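Dye type peroxidase A (Streptomyces lividans 1326, PDB 6GZW) is a haem-containing peroxidase of the dye-decolourising family that probably uses hydrogen peroxide to oxidise dyes and other organic substrates. Local coordinates at residues D107-F112 with R331-V336; M26-H31 with G131-L136; T265-E270 with I288-Q293. One frame throughout, in Å; residues are numbered along the deposited sequence.

Contact 1. Residues D107-F112 with R331-V336; sequences DPLPDF and RGFVPV. With HEM (protoporphyrin IX containing Fe), chain C.
F333 and V334, in the first turn of helix 333-343, receive L109, P110 and F112 from an extended loop in largely apolar packing. From its CB, which is directed at the loop, the F333 side chain leaves with CG anti to the backbone N (chi1 178°). This torsion places the ring between the loop and the haem. On one flank of the ring, CD1 lies 3.5 Å from CBC, the terminal carbon of a haem vinyl group, and CE1 is almost as near to the same atom. The other flank serves the loop: CD2 meets CD2 of L109, and CE2 stands 3.9 Å from CE2 of F112. All these approaches to the ring are oblique. G332 is the N-cap residue of the helix. The contact packs the 107-112 loop, from the N-terminal half of the DyP fold, onto a helix of the C-terminal half whose first turn also borders the haem through V336. V334 splits its two methyls between neighbouring loop residues, CG2 touching L109 CD2 at 3.6 Å and CG1 resting 3.8 Å from P110 CG. The carbonyl O of V334 lies at the edge of the F112 ring, near its plane, 4.1 Å from CE1. One face of that ring carries P110 CB, while L109 and F112 both also pack on R224 of strand 219-228.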
loop_
_atom_site.group_PDB
_atom_site.type_symbol
_atom_site.label_atom_id
_atom_site.label_comp_id
_atom_site.label_asym_id
_atom_site.label_seq_id
_atom_site.Cartn_x
_atom_site.Cartn_y
_atom_site.Cartn_z
ATOM N N ASP A 107 -2.389 -7.585 31.289
ATOM C CA ASP A 107 -3.728 -7.320 31.799
ATOM C C ASP A 107 -4.461 -6.356 30.848
ATOM O O ASP A 107 -3.820 -5.461 30.280
ATOM C CB ASP A 107 -3.710 -6.701 33.202
ATOM C CG ASP A 107 -3.340 -7.691 34.298
ATOM O OD1 ASP A 107 -3.234 -8.908 34.044
ATOM O OD2 ASP A 107 -3.144 -7.203 35.433
ATOM N N PRO A 108 -5.772 -6.561 30.653
ATOM C CA PRO A 108 -6.477 -5.784 29.614
ATOM C C PRO A 108 -6.328 -4.276 29.775
ATOM O O PRO A 108 -6.339 -3.763 30.892
ATOM C CB PRO A 108 -7.945 -6.196 29.776
ATOM C CG PRO A 108 -8.013 -7.009 31.035
ATOM C CD PRO A 108 -6.649 -7.577 31.247
ATOM N N LEU A 109 -6.218 -3.567 28.653
ATOM C CA LEU A 109 -6.152 -2.114 28.671
ATOM C C LEU A 109 -7.456 -1.570 29.235
ATOM O O LEU A 109 -8.483 -2.249 29.152
ATOM C CB LEU A 109 -5.923 -1.560 27.248
ATOM C CG LEU A 109 -4.627 -1.985 26.538
ATOM C CD1 LEU A 109 -4.630 -1.682 25.029
ATOM C CD2 LEU A 109 -3.420 -1.354 27.186
ATOM N N PRO A 110 -7.432 -0.344 29.808
ATOM C CA PRO A 110 -8.698 0.282 30.206
ATOM C C PRO A 110 -9.701 0.392 29.059
ATOM O O PRO A 110 -9.316 0.461 27.887
ATOM C CB PRO A 110 -8.273 1.681 30.660
ATOM C CG PRO A 110 -6.840 1.529 31.066
ATOM C CD PRO A 110 -6.266 0.498 30.144
ATOM N N ASP A 111 -10.984 0.388 29.391
ATOM C CA ASP A 111 -11.999 0.769 28.441
ATOM C C ASP A 111 -12.066 2.280 28.503
ATOM O O ASP A 111 -12.731 2.837 29.363
ATOM C CB ASP A 111 -13.345 0.097 28.759
ATOM C CG ASP A 111 -13.275 -1.422 28.632
ATOM O OD1 ASP A 111 -13.148 -1.943 27.499
ATOM O OD2 ASP A 111 -13.314 -2.112 29.675
ATOM N N PHE A 112 -11.324 2.955 27.623
ATOM C CA PHE A 112 -11.289 4.422 27.608
ATOM C C PHE A 112 -12.610 4.965 27.117
ATOM O O PHE A 112 -13.231 4.365 26.235
ATOM C CB PHE A 112 -10.153 4.942 26.722
ATOM C CG PHE A 112 -8.802 4.455 27.130
ATOM C CD1 PHE A 112 -8.105 5.080 28.158
ATOM C CD2 PHE A 112 -8.226 3.343 26.515
ATOM C CE1 PHE A 112 -6.844 4.621 28.534
ATOM C CE2 PHE A 112 -6.968 2.900 26.880
ATOM C CZ PHE A 112 -6.285 3.534 27.914
ATOM N N ARG A 331 3.524 2.064 32.524
ATOM C CA ARG A 331 4.466 3.191 32.497
ATOM C C ARG A 331 4.696 3.746 31.084
ATOM O O ARG A 331 5.750 4.327 30.804
ATOM C CB ARG A 331 5.821 2.777 33.102
ATOM C CG ARG A 331 5.726 2.307 34.551
ATOM C CD ARG A 331 7.073 2.315 35.283
ATOM N NE ARG A 331 8.088 1.398 34.757
ATOM C CZ ARG A 331 8.126 0.069 34.929
ATOM N NH1 ARG A 331 7.174 -0.595 35.588
ATOM N NH2 ARG A 331 9.141 -0.615 34.400
ATOM N N GLY A 332 3.716 3.562 30.195
ATOM C CA GLY A 332 3.836 4.048 28.814
ATOM C C GLY A 332 2.468 4.410 28.293
ATOM O O GLY A 332 1.852 5.371 28.734
ATOM N N PHE A 333 1.969 3.605 27.356
ATOM C CA PHE A 333 0.678 3.858 26.709
ATOM C C PHE A 333 -0.469 4.170 27.655
ATOM O O PHE A 333 -1.199 5.138 27.441
ATOM C CB PHE A 333 0.285 2.686 25.804
ATOM C CG PHE A 333 -1.060 2.861 25.146
ATOM C CD1 PHE A 333 -1.163 3.625 23.994
ATOM C CD2 PHE A 333 -2.214 2.329 25.687
ATOM C CE1 PHE A 333 -2.408 3.813 23.388
ATOM C CE2 PHE A 333 -3.459 2.540 25.114
ATOM C CZ PHE A 333 -3.552 3.277 23.948
ATOM N N VAL A 334 -0.616 3.372 28.721
ATOM C CA VAL A 334 -1.836 3.426 29.518
ATOM C C VAL A 334 -2.043 4.796 30.206
ATOM O O VAL A 334 -3.062 5.430 29.984
ATOM C CB VAL A 334 -1.946 2.235 30.485
ATOM C CG1 VAL A 334 -3.147 2.401 31.422
ATOM C CG2 VAL A 334 -2.091 0.960 29.672
ATOM N N PRO A 335 -1.073 5.244 31.012
ATOM C CA PRO A 335 -1.276 6.562 31.667
ATOM C C PRO A 335 -1.349 7.750 30.709
ATOM O O PRO A 335 -2.093 8.691 30.962
ATOM C CB PRO A 335 -0.084 6.676 32.626
ATOM C CG PRO A 335 0.935 5.717 32.104
ATOM C CD PRO A 335 0.159 4.590 31.467
ATOM N N VAL A 336 -0.641 7.686 29.587
ATOM C CA VAL A 336 -0.684 8.763 28.611
ATOM C C VAL A 336 -2.071 8.761 27.970
ATOM O O VAL A 336 -2.712 9.806 27.893
ATOM C CB VAL A 336 0.448 8.654 27.574
ATOM C CG1 VAL A 336 0.300 9.725 26.509
ATOM C CG2 VAL A 336 1.814 8.757 28.255
HETATM C CHA HEM C . 4.029 13.223 19.702
HETATM C CHB HEM C . 0.559 12.988 16.335
HETATM C CHC HEM C . -1.588 9.458 18.889
HETATM C CHD HEM C . 1.871 9.704 22.224
HETATM C C1A HEM C . 3.282 13.466 18.578
HETATM C C2A HEM C . 3.567 14.487 17.624
HETATM C C3A HEM C . 2.586 14.412 16.690
HETATM C C4A HEM C . 1.692 13.355 17.065
HETATM C CMA HEM C . 2.432 15.246 15.441
HETATM C CAA HEM C . 4.723 15.478 17.646
HETATM C CBA HEM C . 6.007 15.060 16.947
HETATM C CGA HEM C . 6.688 13.946 17.669
HETATM O O1A HEM C . 7.440 14.142 18.662
HETATM O O2A HEM C . 6.492 12.754 17.296
HETATM C C1B HEM C . -0.327 11.971 16.736
HETATM C C2B HEM C . -1.452 11.542 15.974
HETATM C C3B HEM C . -2.084 10.555 16.664
HETATM C C4B HEM C . -1.278 10.370 17.910
HETATM C CMB HEM C . -1.888 12.122 14.663
HETATM C CAB HEM C . -3.241 9.719 16.279
HETATM C CBB HEM C . -3.589 9.460 15.030
HETATM C C1C HEM C . -0.873 9.240 20.046
HETATM C C2C HEM C . -1.219 8.290 21.042
HETATM C C3C HEM C . -0.233 8.374 22.009
HETATM C C4C HEM C . 0.723 9.355 21.562
HETATM C CMC HEM C . -2.421 7.397 21.082
HETATM C CAC HEM C . -0.108 7.667 23.306
HETATM C CBC HEM C . -1.090 7.106 24.029
HETATM C C1D HEM C . 2.756 10.665 21.718
HETATM C C2D HEM C . 4.011 10.951 22.437
HETATM C C3D HEM C . 4.620 11.933 21.746
HETATM C C4D HEM C . 3.712 12.229 20.600
HETATM C CMD HEM C . 4.539 10.253 23.687
HETATM C CAD HEM C . 5.952 12.576 22.100
HETATM C CBD HEM C . 5.799 13.693 23.138
HETATM C CGD HEM C . 7.138 14.249 23.512
HETATM O O1D HEM C . 7.590 15.275 22.931
HETATM O O2D HEM C . 7.809 13.666 24.388
HETATM N NA HEM C . 2.079 12.842 18.283
HETATM N NB HEM C . -0.287 11.268 17.875
HETATM N NC HEM C . 0.251 9.911 20.393
HETATM N ND HEM C . 2.565 11.505 20.686
HETATM FE FE HEM C . 1.175 11.416 19.343
HETATM O O HOH W 1 2.160 10.004 18.359
#

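Contact 2. Residues M26-H31 with G131-L136; sequences MQARGH and GADDAL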
loop_
_atom_site.group_PDB
_atom_site.type_symbol
_atom_site.label_atom_id
_atom_site.label_comp_id
_atom_site.label_asym_id
_atom_site.label_seq_id
_atom_site.Cartn_x
_atom_site.Cartn_y
_atom_site.Cartn_z
ATOM N N MET A 26 11.915 3.155 10.296
ATOM C CA MET A 26 10.644 3.089 9.608
ATOM C C MET A 26 10.758 2.463 8.229
ATOM O O MET A 26 11.738 2.689 7.516
ATOM C CB MET A 26 10.105 4.501 9.470
ATOM C CG MET A 26 9.786 5.126 10.821
ATOM S SD MET A 26 8.081 4.873 11.373
ATOM C CE MET A 26 7.968 3.171 11.674
ATOM N N GLN A 27 9.748 1.675 7.866
ATOM C CA GLN A 27 9.693 1.018 6.552
ATOM C C GLN A 27 8.498 1.528 5.757
ATOM O O GLN A 27 7.472 1.903 6.343
ATOM C CB GLN A 27 9.548 -0.482 6.768
ATOM C CG GLN A 27 10.763 -1.157 7.429
ATOM C CD GLN A 27 10.358 -2.271 8.330
ATOM O OE1 GLN A 27 9.343 -2.172 9.040
ATOM N NE2 GLN A 27 11.158 -3.349 8.349
ATOM N N ALA A 28 8.617 1.486 4.433
ATOM C CA ALA A 28 7.596 2.026 3.535
ATOM C C ALA A 28 6.303 1.204 3.508
ATOM O O ALA A 28 5.254 1.750 3.203
ATOM C CB ALA A 28 8.130 2.152 2.135
ATOM N N ARG A 29 6.382 -0.090 3.814
ATOM C CA ARG A 29 5.249 -0.988 3.705
ATOM C C ARG A 29 5.133 -1.822 4.961
ATOM O O ARG A 29 6.133 -2.336 5.428
ATOM C CB ARG A 29 5.444 -1.888 2.490
ATOM C CG ARG A 29 4.323 -2.856 2.224
ATOM C CD ARG A 29 2.985 -2.165 2.223
ATOM N NE ARG A 29 2.037 -2.890 1.415
ATOM C CZ ARG A 29 0.761 -2.597 1.311
ATOM N NH1 ARG A 29 0.233 -1.573 1.979
ATOM N NH2 ARG A 29 -0.000 -3.331 0.526
ATOM N N GLY A 30 3.917 -1.915 5.513
ATOM C CA GLY A 30 3.608 -2.712 6.702
ATOM C C GLY A 30 2.392 -3.610 6.517
ATOM O O GLY A 30 1.430 -3.272 5.832
ATOM N N HIS A 31 2.458 -4.791 7.126
ATOM C CA HIS A 31 1.295 -5.638 7.310
ATOM C C HIS A 31 1.298 -6.087 8.777
ATOM O O HIS A 31 2.289 -6.675 9.229
ATOM C CB HIS A 31 1.346 -6.872 6.413
ATOM C CG HIS A 31 1.470 -6.589 4.942
ATOM N ND1 HIS A 31 0.454 -6.045 4.182
ATOM C CD2 HIS A 31 2.502 -6.801 4.090
ATOM C CE1 HIS A 31 0.859 -5.948 2.922
ATOM N NE2 HIS A 31 2.090 -6.424 2.832
ATOM N N GLY A 131 7.265 -5.665 7.971
ATOM C CA GLY A 131 7.596 -4.440 7.270
ATOM C C GLY A 131 8.783 -4.554 6.347
ATOM O O GLY A 131 9.677 -5.373 6.574
ATOM N N ALA A 132 8.752 -3.782 5.264
ATOM C CA ALA A 132 9.835 -3.703 4.311
ATOM C C ALA A 132 9.670 -2.476 3.457
ATOM O O ALA A 132 8.595 -1.858 3.441
ATOM C CB ALA A 132 9.874 -4.965 3.423
ATOM N N ASP A 133 10.705 -2.143 2.715
ATOM C CA ASP A 133 10.634 -1.005 1.793
ATOM C C ASP A 133 10.184 -1.358 0.378
ATOM O O ASP A 133 10.062 -0.453 -0.450
ATOM C CB ASP A 133 11.996 -0.315 1.778
ATOM C CG ASP A 133 12.260 0.478 3.047
ATOM O OD1 ASP A 133 11.329 1.168 3.557
ATOM O OD2 ASP A 133 13.408 0.447 3.525
ATOM N N ASP A 134 10.002 -2.646 0.096
ATOM C CA ASP A 134 9.405 -3.110 -1.160
ATOM C C ASP A 134 8.110 -3.862 -0.877
ATOM O O ASP A 134 8.050 -4.738 -0.005
ATOM C CB ASP A 134 10.371 -4.007 -1.929
ATOM C CG ASP A 134 9.791 -4.445 -3.233
ATOM O OD1 ASP A 134 9.792 -3.594 -4.129
ATOM O OD2 ASP A 134 9.311 -5.606 -3.362
ATOM N N ALA A 135 7.080 -3.572 -1.661
ATOM C CA ALA A 135 5.755 -4.144 -1.418
ATOM C C ALA A 135 5.681 -5.631 -1.781
ATOM O O ALA A 135 4.893 -6.352 -1.192
ATOM C CB ALA A 135 4.654 -3.350 -2.149
ATOM N N LEU A 136 6.432 -6.072 -2.786
ATOM C CA LEU A 136 6.452 -7.495 -3.135
ATOM C C LEU A 136 7.162 -8.300 -2.063
ATOM O O LEU A 136 6.652 -9.346 -1.623
ATOM C CB LEU A 136 7.065 -7.761 -4.519
ATOM C CG LEU A 136 6.390 -7.055 -5.705
ATOM C CD1 LEU A 136 6.962 -7.591 -7.008
ATOM C CD2 LEU A 136 4.875 -7.163 -5.669
HETATM O O HOH W 2 13.732 1.422 6.000
HETATM O O HOH W 3 11.405 3.573 4.559
HETATM O O HOH W 4 2.776 -5.327 0.307
#
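R29 pairs with A132 through two backbone bonds, R29 N to A132 O at 2.9 Å and A132 N to R29 O at 3.0 Å. Its side chain runs on from there toward the start of helix 135-149: CG is anti to the backbone N and rests 4.1 Å from A135 CA, after which the chain bends at chi2 (50°). NE then meets water 4 at 2.8 Å in the guanidinium plane, and this water also bonds A135 O and H31 NE2, while NH1 donates to G161 O of the adjoining strand. Strands 29-37 and 126-132 are antiparallel neighbours in the N-terminal half of the sheet, whose 4-1-3-2 strand order is that of a ferredoxin-like fold, and G30 with G131 forms the next, non-hydrogen-bonded pair. G131 CA makes a CA-H...O contact of 3.2 Å with R29 O. With no side chain at G131, the Q27 amide can lie close against the backbone there, its CD 3.4 Å from G131 C; a CB on G131 would collide with Q27 OE1. The amide bonds S81 O and T83 OG1 through NE2, and R302 through OE1. A leucine in place of Q27 would probably leave S81 O and the R302 guanidinium without these mates. Beyond the strand pair, D133 OD1 accepts from A28 N at 2.9 Å, and waters 2 and 3 lie between its carboxylate and M26 O. F162 of the second subunit packs on R29 and A135.

Contact 3. Residues T265-E270 with I288-Q293; sequences TEMDLE and ITRPDQ. With HEM (protoporphyrin IX containing Fe), chain C.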
loop_
_atom_site.group_PDB
_atom_site.type_symbol
_atom_site.label_atom_id
_atom_site.label_comp_id
_atom_site.label_asym_id
_atom_site.label_seq_id
_atom_site.Cartn_x
_atom_site.Cartn_y
_atom_site.Cartn_z
ATOM N N THR A 265 14.417 21.850 18.511
ATOM C CA THR A 265 14.478 22.932 19.485
ATOM C C THR A 265 13.632 22.553 20.706
ATOM O O THR A 265 12.489 22.071 20.585
ATOM C CB THR A 265 13.975 24.232 18.865
ATOM O OG1 THR A 265 14.861 24.633 17.822
ATOM C CG2 THR A 265 13.894 25.378 19.917
ATOM N N GLU A 266 14.175 22.767 21.898
ATOM C CA GLU A 266 13.466 22.360 23.113
ATOM C C GLU A 266 12.204 23.227 23.294
ATOM O O GLU A 266 12.233 24.463 23.102
ATOM C CB GLU A 266 14.381 22.492 24.348
ATOM C CG GLU A 266 15.461 21.416 24.473
ATOM C CD GLU A 266 14.924 20.025 24.707
ATOM O OE1 GLU A 266 13.785 19.864 25.211
ATOM O OE2 GLU A 266 15.654 19.079 24.374
ATOM N N MET A 267 11.093 22.581 23.632
ATOM C CA MET A 267 9.809 23.252 23.859
ATOM C C MET A 267 9.875 24.038 25.171
ATOM O O MET A 267 10.446 23.555 26.147
ATOM C CB MET A 267 8.694 22.217 23.964
ATOM C CG MET A 267 7.288 22.780 23.933
ATOM S SD MET A 267 6.020 21.479 24.076
ATOM C CE MET A 267 5.873 21.096 22.324
ATOM N N ASP A 268 9.312 25.247 25.166
ATOM C CA ASP A 268 9.186 26.037 26.377
ATOM C C ASP A 268 7.708 25.995 26.811
ATOM O O ASP A 268 6.843 26.602 26.192
ATOM C CB ASP A 268 9.660 27.464 26.110
ATOM C CG ASP A 268 9.636 28.330 27.350
ATOM O OD1 ASP A 268 8.897 28.021 28.300
ATOM O OD2 ASP A 268 10.347 29.350 27.342
ATOM N N LEU A 269 7.461 25.260 27.883
ATOM C CA LEU A 269 6.121 24.964 28.372
ATOM C C LEU A 269 5.512 26.119 29.174
ATOM O O LEU A 269 4.318 26.097 29.463
ATOM C CB LEU A 269 6.161 23.724 29.236
ATOM C CG LEU A 269 6.596 22.440 28.525
ATOM C CD1 LEU A 269 6.960 21.358 29.535
ATOM C CD2 LEU A 269 5.499 21.954 27.612
ATOM N N GLU A 270 6.332 27.090 29.565
ATOM C CA GLU A 270 5.837 28.246 30.344
ATOM C C GLU A 270 5.639 29.517 29.516
ATOM O O GLU A 270 4.999 30.469 30.002
ATOM C CB GLU A 270 6.767 28.527 31.541
ATOM C CG GLU A 270 6.607 27.571 32.724
ATOM C CD GLU A 270 7.224 26.205 32.511
ATOM O OE1 GLU A 270 8.407 26.136 32.120
ATOM O OE2 GLU A 270 6.529 25.189 32.758
ATOM N N ILE A 288 1.015 17.467 26.333
ATOM C CA ILE A 288 0.469 16.554 27.331
ATOM C C ILE A 288 0.937 15.086 27.228
ATOM O O ILE A 288 0.777 14.320 28.176
ATOM C CB ILE A 288 -1.057 16.676 27.445
ATOM C CG1 ILE A 288 -1.760 16.113 26.214
ATOM C CG2 ILE A 288 -1.455 18.141 27.729
ATOM C CD1 ILE A 288 -3.267 16.135 26.336
ATOM N N THR A 289 1.530 14.717 26.096
ATOM C CA THR A 289 2.087 13.367 25.929
ATOM C C THR A 289 3.547 13.202 26.424
ATOM O O THR A 289 4.049 12.076 26.504
ATOM C CB THR A 289 2.085 12.976 24.433
ATOM O OG1 THR A 289 2.757 14.012 23.723
ATOM C CG2 THR A 289 0.691 12.795 23.906
ATOM N N ARG A 290 4.223 14.295 26.795
ATOM C CA ARG A 290 5.637 14.214 27.175
ATOM C C ARG A 290 5.852 13.353 28.434
ATOM O O ARG A 290 5.020 13.379 29.376
ATOM C CB ARG A 290 6.221 15.600 27.424
ATOM C CG ARG A 290 6.281 16.558 26.228
ATOM C CD ARG A 290 6.473 18.006 26.680
ATOM N NE ARG A 290 7.756 18.155 27.350
ATOM C CZ ARG A 290 8.895 18.553 26.779
ATOM N NH1 ARG A 290 8.970 18.839 25.477
ATOM N NH2 ARG A 290 10.014 18.624 27.521
ATOM N N PRO A 291 6.962 12.593 28.470
ATOM C CA PRO A 291 7.262 11.877 29.712
ATOM C C PRO A 291 7.308 12.797 30.944
ATOM O O PRO A 291 6.796 12.411 31.987
ATOM C CB PRO A 291 8.612 11.184 29.419
ATOM C CG PRO A 291 8.623 11.000 27.911
ATOM C CD PRO A 291 7.882 12.204 27.375
ATOM N N ASP A 292 7.840 14.016 30.796
ATOM C CA ASP A 292 7.879 14.951 31.946
ATOM C C ASP A 292 6.508 15.533 32.413
ATOM O O ASP A 292 6.446 16.199 33.460
ATOM C CB ASP A 292 8.957 16.018 31.762
ATOM C CG ASP A 292 8.667 16.997 30.651
ATOM O OD1 ASP A 292 7.525 17.107 30.140
ATOM O OD2 ASP A 292 9.638 17.678 30.307
ATOM N N GLN A 293 5.433 15.278 31.664
ATOM C CA GLN A 293 4.050 15.572 32.062
ATOM C C GLN A 293 3.268 14.364 32.555
ATOM O O GLN A 293 2.085 14.481 32.853
ATOM C CB GLN A 293 3.308 16.205 30.863
ATOM C CG GLN A 293 4.042 17.376 30.258
ATOM C CD GLN A 293 4.237 18.492 31.259
ATOM O OE1 GLN A 293 3.255 19.033 31.763
ATOM N NE2 GLN A 293 5.486 18.826 31.551
HETATM C CHA HEM C . 4.029 13.223 19.702
HETATM C CHB HEM C . 0.559 12.988 16.335
HETATM C CHC HEM C . -1.588 9.458 18.889
HETATM C CHD HEM C . 1.871 9.704 22.224
HETATM C C1A HEM C . 3.282 13.466 18.578
HETATM C C2A HEM C . 3.567 14.487 17.624
HETATM C C3A HEM C . 2.586 14.412 16.690
HETATM C C4A HEM C . 1.692 13.355 17.065
HETATM C CMA HEM C . 2.432 15.246 15.441
HETATM C CAA HEM C . 4.723 15.478 17.646
HETATM C CBA HEM C . 6.007 15.060 16.947
HETATM C CGA HEM C . 6.688 13.946 17.669
HETATM O O1A HEM C . 7.440 14.142 18.662
HETATM O O2A HEM C . 6.492 12.754 17.296
HETATM C C1B HEM C . -0.327 11.971 16.736
HETATM C C2B HEM C . -1.452 11.542 15.974
HETATM C C3B HEM C . -2.084 10.555 16.664
HETATM C C4B HEM C . -1.278 10.370 17.910
HETATM C CMB HEM C . -1.888 12.122 14.663
HETATM C CAB HEM C . -3.241 9.719 16.279
HETATM C CBB HEM C . -3.589 9.460 15.030
HETATM C C1C HEM C . -0.873 9.240 20.046
HETATM C C2C HEM C . -1.219 8.290 21.042
HETATM C C3C HEM C . -0.233 8.374 22.009
HETATM C C4C HEM C . 0.723 9.355 21.562
HETATM C CMC HEM C . -2.421 7.397 21.082
HETATM C CAC HEM C . -0.108 7.667 23.306
HETATM C CBC HEM C . -1.090 7.106 24.029
HETATM C C1D HEM C . 2.756 10.665 21.718
HETATM C C2D HEM C . 4.011 10.951 22.437
HETATM C C3D HEM C . 4.620 11.933 21.746
HETATM C C4D HEM C . 3.712 12.229 20.600
HETATM C CMD HEM C . 4.539 10.253 23.687
HETATM C CAD HEM C . 5.952 12.576 22.100
HETATM C CBD HEM C . 5.799 13.693 23.138
HETATM C CGD HEM C . 7.138 14.249 23.512
HETATM O O1D HEM C . 7.590 15.275 22.931
HETATM O O2D HEM C . 7.809 13.666 24.388
HETATM N NA HEM C . 2.079 12.842 18.283
HETATM N NB HEM C . -0.287 11.268 17.875
HETATM N NC HEM C . 0.251 9.911 20.393
HETATM N ND HEM C . 2.565 11.505 20.686
HETATM FE FE HEM C . 1.175 11.416 19.343
HETATM O O HOH W 5 11.234 19.785 23.913
HETATM O O HOH W 6 11.715 21.299 26.720
HETATM O O HOH W 7 12.864 18.658 27.332
HETATM O O HOH W 1 2.160 10.004 18.359
#
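On the propionate side of the haem pocket, R290 carries its guanidinium outward to M267 and L269 of the 265-270 loop. Its CG passes 3.7 Å from the propionate carbon CGD of the haem, and a bend at chi3 (64°) then turns the tip toward D292. The grip on that carboxylate is side-on and two-pronged: NE reaches OD1 and NH2 reaches OD2, each at 3.0 Å. The two oxygens lie nearly in the guanidinium plane, and each nitrogen comes from the syn side, tilted somewhat out of the carboxylate plane. Q293 NE2 reaches OD1 as well, also at 3.0 Å, from above the opposite face of the carboxylate. D292 is thus tied to R290, two residues before it, and to Q293, the next residue, and its charge probably helps to hold R290 fixed. Against this polar cluster L269 brings a methyl, CD1, lying 3.6 Å from Q293 NE2 and oblique to the guanidinium. M267 adds its CB, 3.7 Å from R290 NH1. E266 OE1 stops 4.6 Å from R290 NH2, beyond a direct salt bridge, and waters bridge the interval. Water 5 accepts from R290 NH1 at 2.9 Å and from M267 N, and donates to E266 OE1; water 7 links the same carboxylate oxygen to NH2. The contact lies at the edge of the C-terminal half, where the 288-293 segment leads from the short helix 285-288 toward strand 300-310. T289 there faces the haem while packing on V336 and L340 of helix 333-343.

How the contacts relate
Contacts 1 and 3 touch each other, their centres 21 Å apart. Contact 2 lies on the opposite side of the chain's centre from each, about 28 Å from contact 1 and 32 Å from contact 3, centre to centre. Along the chain contacts 1 and 2 interleave, whereas contact 3 follows contact 2 and falls between the two segments of contact 1. Contact 2 joins two strands within the N-terminal half and contact 3 two loops within the C-terminal half. Contact 1 bridges the halves, bringing an N-terminal loop to helix 333-343. Contacts 1 and 3 thus both border the haem pocket, while contact 2 belongs to the other half of the sheet, at the interface with the second subunit.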